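Local structure of probable acetyltransferases (Chromobacterium violaceum, 3PZJ) at residues 44-49 and 80-85; 62-65 and 71-74; 67-72 and 124-129; 158-161 and 166-169; 182-187 and 192-197. The protein is probably a GNAT-family acetyltransferase that moves an acetyl group to an acceptor amine, perhaps the N-terminal serine or alanine of a protein. One frame throughout, in Å; residues are numbered along the deposited sequence.

Contact 1 of 5, residues 44-49 and 80-85; sequences LDAPRH and TWLALT
Leu44 swings its CG to the far side from its own backbone N (chi1 -172°), which carries the isobutyl group toward helix 75-87. Leu82 answers with a first torsion of -92°, well off the staggered value, and the two side chains meet at about a right angle. Each offers both methyls: Leu44 CD1 lies 3.9 Å from Leu82 CD2, and Leu44 CD2 lies 4.1 Å from Leu82 CD1. Beside this pair the helices come close because Ala46 is small. Its CB presses on Leu82 CB at 3.6 Å and sits 3.7 Å from the backbone Ala83 N, while Ala46 CA and Ala83 CA are just 5.3 Å apart. Ala83, equally small, adds its methyl at the margin, Ala46 CB to Ala83 CB being 4.2 Å. Leu82 CD1 also reaches back over the first turn of the partner helix, 3.8 Å from Ala46 O. That turn begins at Asp45, the N-cap residue, whose carbonyl oxygen takes the N-H of His49. No hydrogen bond links the two segments, so apolar fit alone joins them here. Leu44 and Leu82 both touch Leu93 of strand 92-98, giving the leucines one shared core beneath the helices. Two helices side by side, inserted between the antiparallel strands 39-43 and 92-98, form the beta1-alpha1-alpha2-beta2 start of the GNAT fold.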
# COMPACT_ATOMS: atom_id res chain seq x y z
N LEU A 44 4.62 20.28 -10.09
CA LEU A 44 5.49 19.92 -11.15
C LEU A 44 4.66 19.98 -12.43
O LEU A 44 3.52 19.56 -12.48
CB LEU A 44 6.15 18.53 -10.89
CG LEU A 44 7.25 18.17 -11.90
CD1 LEU A 44 8.42 17.40 -11.24
CD2 LEU A 44 6.57 17.38 -12.89
N ASP A 45 5.28 20.46 -13.47
CA ASP A 45 4.65 20.55 -14.78
C ASP A 45 5.53 19.69 -15.70
O ASP A 45 6.49 20.13 -16.19
CB ASP A 45 4.58 22.02 -15.16
CG ASP A 45 3.92 22.26 -16.49
OD1 ASP A 45 3.80 21.35 -17.31
OD2 ASP A 45 3.61 23.41 -16.73
N ALA A 46 5.23 18.41 -15.79
CA ALA A 46 6.19 17.38 -16.30
C ALA A 46 6.87 17.83 -17.60
O ALA A 46 8.11 17.85 -17.69
CB ALA A 46 5.50 15.98 -16.46
N PRO A 47 6.07 18.25 -18.57
CA PRO A 47 6.69 18.71 -19.82
C PRO A 47 7.41 20.08 -19.78
O PRO A 47 8.24 20.35 -20.70
CB PRO A 47 5.51 18.74 -20.81
CG PRO A 47 4.30 18.30 -20.07
CD PRO A 47 4.60 18.33 -18.60
N ARG A 48 7.08 20.95 -18.82
CA ARG A 48 7.81 22.25 -18.72
C ARG A 48 9.13 22.12 -17.91
O ARG A 48 10.17 22.62 -18.32
CB ARG A 48 6.99 23.32 -18.02
CG ARG A 48 7.89 24.54 -17.59
CD ARG A 48 7.08 25.78 -17.18
NE ARG A 48 7.74 26.45 -16.03
CZ ARG A 48 7.26 26.50 -14.79
NH1 ARG A 48 6.08 25.95 -14.48
NH2 ARG A 48 7.97 27.12 -13.83
N HIS A 49 9.03 21.53 -16.71
CA HIS A 49 10.14 21.43 -15.74
C HIS A 49 11.08 20.29 -16.11
O HIS A 49 12.23 20.23 -15.64
CB HIS A 49 9.58 21.05 -14.36
CG HIS A 49 8.94 22.17 -13.61
ND1 HIS A 49 9.60 23.36 -13.34
CD2 HIS A 49 7.72 22.27 -13.03
CE1 HIS A 49 8.79 24.15 -12.65
NE2 HIS A 49 7.64 23.53 -12.48
N THR A 80 8.66 11.39 -20.25
CA THR A 80 7.64 10.35 -20.36
C THR A 80 7.35 9.72 -18.98
O THR A 80 6.20 9.70 -18.53
CB THR A 80 8.00 9.25 -21.36
OG1 THR A 80 8.11 9.80 -22.69
CG2 THR A 80 6.92 8.18 -21.37
N TRP A 81 8.42 9.33 -18.28
CA TRP A 81 8.34 8.81 -16.89
C TRP A 81 7.64 9.78 -15.97
O TRP A 81 6.75 9.40 -15.18
CB TRP A 81 9.75 8.42 -16.34
CG TRP A 81 9.67 7.99 -14.96
CD1 TRP A 81 9.23 6.78 -14.49
CD2 TRP A 81 9.94 8.78 -13.85
NE1 TRP A 81 9.27 6.78 -13.11
CE2 TRP A 81 9.66 8.00 -12.70
CE3 TRP A 81 10.37 10.09 -13.69
CZ2 TRP A 81 9.87 8.47 -11.43
CZ3 TRP A 81 10.54 10.58 -12.41
CH2 TRP A 81 10.29 9.76 -11.29
N LEU A 82 7.99 11.07 -16.04
CA LEU A 82 7.42 12.06 -15.15
C LEU A 82 5.99 12.16 -15.36
O LEU A 82 5.23 12.12 -14.40
CB LEU A 82 7.94 13.51 -15.37
CG LEU A 82 9.14 14.00 -14.59
CD1 LEU A 82 9.45 15.39 -15.06
CD2 LEU A 82 8.99 13.93 -13.01
N ALA A 83 5.60 12.31 -16.63
CA ALA A 83 4.22 12.46 -17.02
C ALA A 83 3.38 11.29 -16.60
O ALA A 83 2.35 11.52 -16.04
CB ALA A 83 4.10 12.66 -18.52
N LEU A 84 3.79 10.04 -16.86
CA LEU A 84 3.05 8.86 -16.41
C LEU A 84 3.03 8.73 -14.86
O LEU A 84 2.04 8.24 -14.27
CB LEU A 84 3.63 7.57 -17.01
CG LEU A 84 3.61 7.45 -18.53
CD1 LEU A 84 4.32 6.21 -19.06
CD2 LEU A 84 2.15 7.50 -19.00
N THR A 85 4.08 9.17 -14.18
CA THR A 85 4.03 9.13 -12.70
C THR A 85 2.96 10.13 -12.12
O THR A 85 2.13 9.77 -11.27
CB THR A 85 5.42 9.44 -12.10
OG1 THR A 85 6.36 8.47 -12.56
CG2 THR A 85 5.41 9.43 -10.60

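Contact 2 of 5, residues 62-65 and 71-74; sequences SHWE and PFED
Trp64 and Pro71 meet through the face of the indole. Pro71 CA stands over the five-membered ring, 3.7 Å from its centroid and 24° off the normal, a CH-pi contact, while Pro71 CB comes within 3.4 Å of Trp64 CD1. Proline suits the place: its rigid ring offers C-H groups to an electron-rich surface, and the cis peptide bond before it bends the chain sharply. Further along the same face, Phe72 turns its edge to the six-membered ring in a T-shaped pair, with the planes at 85° and the centroids 5.1 Å apart. Here Phe72 CE2 leads, 3.6 Å from Trp64 CH2. On the opposite face of the indole lies His63 CD2, near the rim, so the tryptophan is wedged between its own neighbour and the returning chain. With CG beside the backbone N (chi1 -45°), Trp64 projects from a tight turn in which Glu65 N bonds to Ser62 O at 3.0 Å. Outward, Trp64 meets Phe57 of helix 46-58 edge-to-face, and Phe72 packs on Phe78 and Trp81 of helix 75-87. Asp74, the N-cap just before that helix, caps Ala77 N through OD1. The contact folds the loop upon itself between one helix and the next.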
# COMPACT_ATOMS: atom_id res chain seq x y z
N SER A 62 24.75 7.15 -10.67
CA SER A 62 24.68 6.55 -9.33
C SER A 62 23.50 7.09 -8.51
O SER A 62 23.05 6.43 -7.62
CB SER A 62 26.01 6.72 -8.56
OG SER A 62 26.17 8.06 -8.15
N HIS A 63 22.95 8.24 -8.90
CA HIS A 63 21.77 8.81 -8.29
C HIS A 63 20.60 7.80 -8.14
O HIS A 63 19.91 7.76 -7.14
CB HIS A 63 21.29 10.06 -9.07
CG HIS A 63 20.05 10.66 -8.49
ND1 HIS A 63 20.04 11.35 -7.30
CD2 HIS A 63 18.75 10.49 -8.84
CE1 HIS A 63 18.79 11.67 -6.99
NE2 HIS A 63 17.99 11.14 -7.91
N TRP A 64 20.44 6.95 -9.14
CA TRP A 64 19.31 6.07 -9.29
C TRP A 64 19.55 4.70 -8.60
O TRP A 64 18.65 3.90 -8.56
CB TRP A 64 18.97 5.93 -10.80
CG TRP A 64 18.97 7.24 -11.57
CD1 TRP A 64 19.95 7.70 -12.41
CD2 TRP A 64 17.95 8.25 -11.54
NE1 TRP A 64 19.59 8.95 -12.89
CE2 TRP A 64 18.36 9.29 -12.38
CE3 TRP A 64 16.74 8.40 -10.83
CZ2 TRP A 64 17.62 10.43 -12.55
CZ3 TRP A 64 16.02 9.50 -11.02
CH2 TRP A 64 16.44 10.52 -11.87
N GLU A 65 20.73 4.49 -7.96
CA GLU A 65 21.21 3.16 -7.55
C GLU A 65 20.17 2.39 -6.74
O GLU A 65 19.99 1.18 -6.94
CB GLU A 65 22.50 3.27 -6.68
CG GLU A 65 23.03 1.89 -6.23
CD GLU A 65 24.39 1.92 -5.55
OE1 GLU A 65 25.03 3.00 -5.51
OE2 GLU A 65 24.80 0.84 -5.06
N PRO A 71 18.57 5.04 -14.60
CA PRO A 71 18.76 6.31 -15.29
C PRO A 71 17.93 6.37 -16.56
O PRO A 71 17.32 5.39 -16.97
CB PRO A 71 20.27 6.34 -15.55
CG PRO A 71 20.73 4.91 -15.45
CD PRO A 71 19.76 4.15 -14.63
N PHE A 72 17.85 7.56 -17.11
CA PHE A 72 17.02 7.84 -18.28
C PHE A 72 17.92 8.05 -19.52
O PHE A 72 18.92 8.76 -19.45
CB PHE A 72 16.11 9.00 -17.96
CG PHE A 72 15.17 8.72 -16.85
CD1 PHE A 72 13.96 8.04 -17.08
CD2 PHE A 72 15.49 9.05 -15.54
CE1 PHE A 72 13.06 7.76 -16.01
CE2 PHE A 72 14.64 8.73 -14.48
CZ PHE A 72 13.42 8.11 -14.73
N GLU A 73 17.60 7.38 -20.61
CA GLU A 73 18.51 7.38 -21.75
C GLU A 73 18.56 8.75 -22.43
O GLU A 73 19.47 9.00 -23.20
CB GLU A 73 18.11 6.32 -22.80
CG GLU A 73 17.02 6.78 -23.76
CD GLU A 73 16.43 5.63 -24.60
OE1 GLU A 73 15.17 5.38 -24.52
OE2 GLU A 73 17.23 4.97 -25.31
N ASP A 74 17.51 9.56 -22.26
CA ASP A 74 17.45 10.92 -22.79
C ASP A 74 16.29 11.69 -22.18
O ASP A 74 15.47 11.15 -21.48
CB ASP A 74 17.32 10.93 -24.35
CG ASP A 74 16.10 10.16 -24.85
OD1 ASP A 74 15.03 10.06 -24.17
OD2 ASP A 74 16.21 9.67 -25.99

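Contact 3 of 5, residues 67-72 and 124-129; sequences LPYGPF and HVNFSP. With EDO (1,2-ethanediol), chain D.
A small polar pocket opens where Tyr69, from the loop joining helices 46-58 and 75-87, meets His124 and Asn126 of strand 119-127. In GNAT enzymes this loop commonly borders the acceptor site and the equivalent central strand lines the acetyl-CoA cleft, so the pocket is probably part of the active-site region. A molecule of 1,2-ethanediol, probably from the crystallisation liquor, occupies it. The link across the segments is a fairly straight hydrogen bond from Asn126 ND2 to Tyr69 OH, 3.1 Å long with 163° at the hydrogen, and the phenol oxygen lies in the amide plane. Tyr69 reaches the strand with CG set between its backbone N and carbonyl carbon (chi1 39°), the crowded position. The hydroxyl also abuts the edge of the imidazole, with Tyr69 OH 3.2 Å from His124 CD2. Asn126 ND2 gives a second bond to His124 O at 2.9 Å, approaching from above that carbonyl's plane, and Asn126 OD1 is hydrogen-bonded to His63 NE2. Beside this oxygen lies Leu67, its CD2 3.8 Å from Asn126 OD1. The diol's O2 takes the backbone N-H of His124 at 3.0 Å; its O1 lies doubtfully close to Tyr69 OH, so a bridge between the segments is uncertain. Asparagine suits its place because one flat amide can give and receive. With both ends engaged its rotation is fixed, so it holds the tyrosine hydroxyl in the pocket beside a backbone N-H that can bind a guest oxygen.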
# COMPACT_ATOMS: atom_id res chain seq x y z
N LEU A 67 16.85 3.29 -6.38
CA LEU A 67 15.51 3.72 -6.77
C LEU A 67 14.92 2.81 -7.81
O LEU A 67 15.68 2.23 -8.62
CB LEU A 67 15.61 5.11 -7.33
CG LEU A 67 15.48 6.28 -6.36
CD1 LEU A 67 15.79 5.99 -4.89
CD2 LEU A 67 16.23 7.49 -6.86
N PRO A 68 13.57 2.75 -7.91
CA PRO A 68 13.01 1.83 -8.88
C PRO A 68 12.93 2.35 -10.31
O PRO A 68 12.27 1.75 -11.15
CB PRO A 68 11.62 1.48 -8.30
CG PRO A 68 11.34 2.50 -7.33
CD PRO A 68 12.56 3.31 -7.01
N TYR A 69 13.60 3.46 -10.61
CA TYR A 69 13.59 4.03 -11.93
C TYR A 69 14.93 4.68 -12.16
O TYR A 69 15.71 4.88 -11.25
CB TYR A 69 12.52 5.12 -12.06
CG TYR A 69 12.38 6.00 -10.84
CD1 TYR A 69 13.10 7.18 -10.68
CD2 TYR A 69 11.49 5.65 -9.83
CE1 TYR A 69 12.99 7.93 -9.50
CE2 TYR A 69 11.35 6.42 -8.68
CZ TYR A 69 12.08 7.56 -8.54
OH TYR A 69 11.91 8.28 -7.38
N GLY A 70 15.13 5.12 -13.38
CA GLY A 70 16.39 5.70 -13.77
C GLY A 70 17.49 4.65 -13.96
O GLY A 70 17.37 3.49 -13.59
N PRO A 71 18.57 5.04 -14.60
CA PRO A 71 18.76 6.31 -15.29
C PRO A 71 17.93 6.37 -16.56
O PRO A 71 17.32 5.39 -16.97
CB PRO A 71 20.27 6.34 -15.55
CG PRO A 71 20.73 4.91 -15.45
CD PRO A 71 19.76 4.15 -14.63
N PHE A 72 17.85 7.56 -17.11
CA PHE A 72 17.02 7.84 -18.28
C PHE A 72 17.92 8.05 -19.52
O PHE A 72 18.92 8.76 -19.45
CB PHE A 72 16.11 9.00 -17.96
CG PHE A 72 15.17 8.72 -16.85
CD1 PHE A 72 13.96 8.04 -17.08
CD2 PHE A 72 15.49 9.05 -15.54
CE1 PHE A 72 13.06 7.76 -16.01
CE2 PHE A 72 14.64 8.73 -14.48
CZ PHE A 72 13.42 8.11 -14.73
N HIS A 124 9.44 9.84 -4.01
CA HIS A 124 10.11 10.33 -5.15
C HIS A 124 11.05 11.45 -4.77
O HIS A 124 11.18 12.46 -5.49
CB HIS A 124 9.05 10.80 -6.18
CG HIS A 124 8.31 9.69 -6.84
ND1 HIS A 124 6.96 9.57 -6.71
CD2 HIS A 124 8.71 8.67 -7.63
CE1 HIS A 124 6.55 8.48 -7.35
NE2 HIS A 124 7.60 7.90 -7.91
N VAL A 125 11.83 11.22 -3.70
CA VAL A 125 12.74 12.23 -3.23
C VAL A 125 14.00 12.16 -4.06
O VAL A 125 14.78 11.17 -3.99
CB VAL A 125 13.09 12.06 -1.75
CG1 VAL A 125 14.17 13.11 -1.25
CG2 VAL A 125 11.84 12.00 -0.88
N ASN A 126 14.15 13.16 -4.93
CA ASN A 126 15.22 13.23 -5.94
C ASN A 126 15.89 14.59 -5.82
O ASN A 126 15.45 15.60 -6.47
CB ASN A 126 14.63 13.07 -7.32
CG ASN A 126 14.30 11.64 -7.65
OD1 ASN A 126 15.19 10.92 -8.07
ND2 ASN A 126 13.08 11.15 -7.30
N PHE A 127 16.94 14.64 -5.00
CA PHE A 127 17.60 15.92 -4.71
C PHE A 127 18.96 15.95 -5.39
O PHE A 127 19.74 15.01 -5.26
CB PHE A 127 17.79 16.05 -3.19
CG PHE A 127 16.52 16.33 -2.40
CD1 PHE A 127 15.30 16.56 -3.00
CD2 PHE A 127 16.57 16.37 -1.04
CE1 PHE A 127 14.17 16.85 -2.24
CE2 PHE A 127 15.44 16.60 -0.30
CZ PHE A 127 14.25 16.92 -0.90
N SER A 128 19.26 17.05 -6.06
CA SER A 128 20.58 17.23 -6.72
C SER A 128 21.66 17.21 -5.67
O SER A 128 21.40 17.48 -4.52
CB SER A 128 20.59 18.57 -7.45
OG SER A 128 20.65 19.66 -6.56
N PRO A 129 22.92 16.94 -6.05
CA PRO A 129 23.96 16.94 -4.99
C PRO A 129 24.07 18.31 -4.23
O PRO A 129 24.21 18.35 -3.02
CB PRO A 129 25.24 16.56 -5.76
CG PRO A 129 24.70 15.79 -7.01
CD PRO A 129 23.38 16.45 -7.35
C1 EDO D . 10.44 6.80 -5.09
O1 EDO D . 11.71 7.37 -5.26
C2 EDO D . 10.17 6.65 -3.61
O2 EDO D . 8.81 6.92 -3.44

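Contact 4 of 5, residues 158-161 and 166-169; sequences WRCD and ASAA
Residues 158-161, the end of strand 155-161, run extended and the chain then turns straight back into helix 165-174, so that Cys160 and Ser167 face each other with Cys160 CA and Ser167 CA 6.4 Å apart. Trp158 and Cys160 both point at the helix, while Arg159 between them points away from it. Ser167 carries the contact: with OG swung opposite its backbone N (chi1 175°), the hydroxyl reaches in between the two strand residues. Trp158 NE1 donates to Ser167 OG at 2.9 Å, 153° at the hydrogen, with the oxygen near the indole plane at the ring's edge. Serine is apt here, compact enough for a close helix and able to take the one N-H of a buried indole. The same oxygen rests against Cys160 CB at 3.3 Å. The thiol lies against the next, small residue of the helix, Cys160 SG being 3.8 Å from Ala168 N and 4.1 Å from Ala168 CB. Backbone hydrogen bonds join Trp158 to Phe198 and Cys160 to His196 of strand 191-201, and Ala168 touches Phe198. The helix forms the beta-alpha-beta crossover from strand 155-161 to the parallel strand 177-188, passing strand 191-201 that lies between them.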
# COMPACT_ATOMS: atom_id res chain seq x y z
N TRP A 158 7.38 7.14 4.97
CA TRP A 158 8.60 7.24 4.22
C TRP A 158 9.05 5.80 4.02
O TRP A 158 9.12 5.06 4.95
CB TRP A 158 9.65 8.04 4.97
CG TRP A 158 10.99 8.23 4.29
CD1 TRP A 158 11.91 7.29 4.01
CD2 TRP A 158 11.54 9.46 3.85
NE1 TRP A 158 13.00 7.84 3.42
CE2 TRP A 158 12.80 9.18 3.31
CE3 TRP A 158 11.11 10.78 3.86
CZ2 TRP A 158 13.61 10.17 2.79
CZ3 TRP A 158 11.91 11.73 3.33
CH2 TRP A 158 13.15 11.43 2.82
N ARG A 159 9.30 5.45 2.78
CA ARG A 159 9.74 4.08 2.43
C ARG A 159 11.06 4.10 1.62
O ARG A 159 11.34 5.01 0.84
CB ARG A 159 8.73 3.37 1.55
CG ARG A 159 7.46 3.05 2.20
CD ARG A 159 6.49 2.23 1.33
NE ARG A 159 5.30 1.98 2.11
CZ ARG A 159 4.58 0.87 2.06
NH1 ARG A 159 3.47 0.77 2.78
NH2 ARG A 159 4.92 -0.07 1.22
N CYS A 160 11.89 3.08 1.83
CA CYS A 160 13.14 2.95 1.04
C CYS A 160 13.63 1.54 0.92
O CYS A 160 13.24 0.64 1.61
CB CYS A 160 14.25 3.86 1.60
SG CYS A 160 14.87 3.39 3.18
N ASP A 161 14.46 1.33 -0.08
CA ASP A 161 15.15 0.05 -0.24
C ASP A 161 16.01 -0.12 0.96
O ASP A 161 16.66 0.81 1.42
CB ASP A 161 15.94 0.03 -1.57
CG ASP A 161 16.57 -1.32 -1.88
OD1 ASP A 161 17.34 -1.86 -1.03
OD2 ASP A 161 16.33 -1.80 -3.03
N ALA A 166 21.34 5.94 3.19
CA ALA A 166 21.23 7.39 3.34
C ALA A 166 19.73 7.78 3.53
O ALA A 166 19.40 8.65 4.27
CB ALA A 166 21.79 8.09 2.11
N SER A 167 18.85 7.10 2.80
CA SER A 167 17.42 7.39 2.92
C SER A 167 16.86 6.99 4.28
O SER A 167 16.10 7.76 4.86
CB SER A 167 16.63 6.80 1.74
OG SER A 167 15.24 6.98 1.88
N ALA A 168 17.24 5.82 4.79
CA ALA A 168 16.86 5.39 6.11
C ALA A 168 17.32 6.38 7.19
O ALA A 168 16.58 6.71 8.11
CB ALA A 168 17.41 3.99 6.38
N ALA A 169 18.50 6.95 7.02
CA ALA A 169 19.07 7.81 8.05
C ALA A 169 18.40 9.16 7.95
O ALA A 169 18.08 9.81 8.98
CB ALA A 169 20.61 7.93 7.88

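Contact 5 of 5, residues 182-187 and 192-197; sequences LRQAMV and NRDTHV
Asp194 OD1 is gripped by two donors that reach it from opposite faces of its carboxylate. Gln184 N gives an almost straight bond of 2.8 Å (173° at the hydrogen), and Asn192 ND2, the oxygen lying in its amide plane, gives one of 2.9 Å. An aspartate suits this place because Gln184 has both backbone torsions near 46°, a left-handed kink that withdraws its N-H from the strand pairing; the carboxylate takes it up instead. Past the kink Ala185 and Met186 both face Arg193, a classic beta bulge in the hairpin of strands 177-188 and 191-201. Arg193 O receives Met186 N at 3.3 Å and, more weakly, Ala185 N at 3.0 Å, while Leu182 N bonds to Thr195 O at 2.8 Å before the bulge. Met186, present as selenomethionine, lies alongside Arg193 pointing the same way, with Met186 SE over one face of the guanidinium, 3.8 Å from Arg193 NE. The extended arginine also gives its NE hydrogen to Thr195 OG1 at 3.0 Å, in the guanidinium plane, which fixes that group's rotation. Arg183 forms salt bridges to Glu179 and Glu204 and a hydrogen bond to Ser199, all of the second subunit, and Asn192 OD1 bonds to Arg154 of that subunit. The charge of Asp194 is probably steadied by amide dipoles, and its bond to Gln184 N probably helps hold the kink, next to Arg183 at the subunit interface.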
# COMPACT_ATOMS: atom_id res chain seq x y z
N LEU A 182 9.42 -4.84 4.92
CA LEU A 182 8.67 -5.68 4.03
C LEU A 182 9.68 -6.48 3.17
O LEU A 182 10.27 -5.96 2.20
CB LEU A 182 7.74 -4.84 3.17
CG LEU A 182 6.37 -4.44 3.71
CD1 LEU A 182 6.31 -4.36 5.23
CD2 LEU A 182 5.83 -3.18 2.99
N ARG A 183 9.86 -7.76 3.52
CA ARG A 183 10.84 -8.56 2.89
C ARG A 183 10.38 -9.02 1.51
O ARG A 183 9.27 -9.47 1.36
CB ARG A 183 11.14 -9.77 3.76
CG ARG A 183 11.46 -9.44 5.28
CD ARG A 183 11.43 -10.75 6.09
NE ARG A 183 10.10 -11.35 5.95
CZ ARG A 183 9.84 -12.63 6.15
NH1 ARG A 183 10.81 -13.46 6.54
NH2 ARG A 183 8.59 -13.08 6.00
N GLN A 184 11.31 -9.05 0.55
CA GLN A 184 11.01 -9.41 -0.86
C GLN A 184 9.74 -8.69 -1.36
O GLN A 184 8.91 -9.28 -2.07
CB GLN A 184 10.87 -10.94 -1.05
CG GLN A 184 12.11 -11.67 -0.51
CD GLN A 184 12.17 -13.15 -0.84
OE1 GLN A 184 11.20 -13.77 -1.33
NE2 GLN A 184 13.29 -13.75 -0.53
N ALA A 185 9.68 -7.40 -1.09
CA ALA A 185 8.53 -6.59 -1.45
C ALA A 185 8.50 -6.35 -2.94
O ALA A 185 7.40 -6.35 -3.59
CB ALA A 185 8.58 -5.25 -0.69
N MSE A 186 9.69 -6.14 -3.52
CA MSE A 186 9.80 -5.87 -4.95
C MSE A 186 10.99 -6.57 -5.66
O MSE A 186 11.92 -7.02 -5.03
CB MSE A 186 9.95 -4.33 -5.16
CG MSE A 186 8.80 -3.52 -4.73
SE MSE A 186 9.12 -1.54 -4.53
CE MSE A 186 9.36 -1.29 -6.42
N VAL A 187 10.91 -6.64 -6.97
CA VAL A 187 12.06 -6.96 -7.78
C VAL A 187 12.40 -5.70 -8.54
O VAL A 187 11.60 -5.22 -9.37
CB VAL A 187 11.74 -8.13 -8.73
CG1 VAL A 187 12.92 -8.39 -9.73
CG2 VAL A 187 11.51 -9.37 -7.89
N ASN A 192 16.48 -8.40 -5.70
CA ASN A 192 15.57 -8.29 -4.60
C ASN A 192 15.59 -6.89 -3.98
O ASN A 192 16.64 -6.23 -3.88
CB ASN A 192 15.94 -9.30 -3.53
CG ASN A 192 15.00 -9.22 -2.38
OD1 ASN A 192 13.89 -9.69 -2.51
ND2 ASN A 192 15.44 -8.66 -1.23
N ARG A 193 14.42 -6.45 -3.54
CA ARG A 193 14.28 -5.28 -2.69
C ARG A 193 13.43 -5.62 -1.50
O ARG A 193 12.37 -6.12 -1.65
CB ARG A 193 13.62 -4.13 -3.40
CG ARG A 193 13.15 -3.08 -2.44
CD ARG A 193 13.02 -1.71 -3.04
NE ARG A 193 12.12 -0.88 -2.27
CZ ARG A 193 11.83 0.39 -2.48
NH1 ARG A 193 11.00 0.97 -1.68
NH2 ARG A 193 12.34 1.06 -3.47
N ASP A 194 13.95 -5.38 -0.31
CA ASP A 194 13.20 -5.36 0.91
C ASP A 194 12.98 -3.91 1.20
O ASP A 194 13.91 -3.06 1.12
CB ASP A 194 14.01 -5.92 2.11
CG ASP A 194 14.49 -7.37 1.92
OD1 ASP A 194 13.92 -8.19 1.21
OD2 ASP A 194 15.46 -7.68 2.55
N THR A 195 11.79 -3.56 1.61
CA THR A 195 11.44 -2.19 1.86
C THR A 195 11.32 -1.84 3.33
O THR A 195 10.55 -2.40 3.99
CB THR A 195 10.11 -1.86 1.22
OG1 THR A 195 10.23 -1.96 -0.18
CG2 THR A 195 9.67 -0.47 1.63
N HIS A 196 12.07 -0.86 3.79
CA HIS A 196 11.85 -0.33 5.12
C HIS A 196 10.68 0.65 5.11
O HIS A 196 10.61 1.54 4.19
CB HIS A 196 13.09 0.48 5.60
CG HIS A 196 14.33 -0.32 5.88
ND1 HIS A 196 14.34 -1.62 6.34
CD2 HIS A 196 15.64 0.07 5.84
CE1 HIS A 196 15.60 -2.00 6.55
NE2 HIS A 196 16.40 -1.00 6.23
N VAL A 197 9.80 0.54 6.11
CA VAL A 197 8.67 1.47 6.27
C VAL A 197 8.84 2.26 7.54
O VAL A 197 9.08 1.68 8.64
CB VAL A 197 7.30 0.74 6.28
CG1 VAL A 197 6.14 1.77 6.45
CG2 VAL A 197 7.12 -0.10 5.01

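How the contacts relate
From the N terminus, contact 1 pairs the starting turn of helix 46-58 with helix 75-87 and closes the loop between them. Nested in that loop, contact 2 folds the connecting chain on itself. Contact 3 begins where contact 2 ends, sharing Pro71 and Phe72, and crosses contact 1 as it ties this loop to strand 119-127; the three form one cluster. In series after them, contact 4 closes the short loop from strand 155-161 to helix 165-174, and contact 5 the hairpin of strands 177-188 and 191-201, on neighbouring strands. Val125 touches Trp158 and Pro68 touches Met186, so the N-terminal helices and loop meet the C-terminal strands.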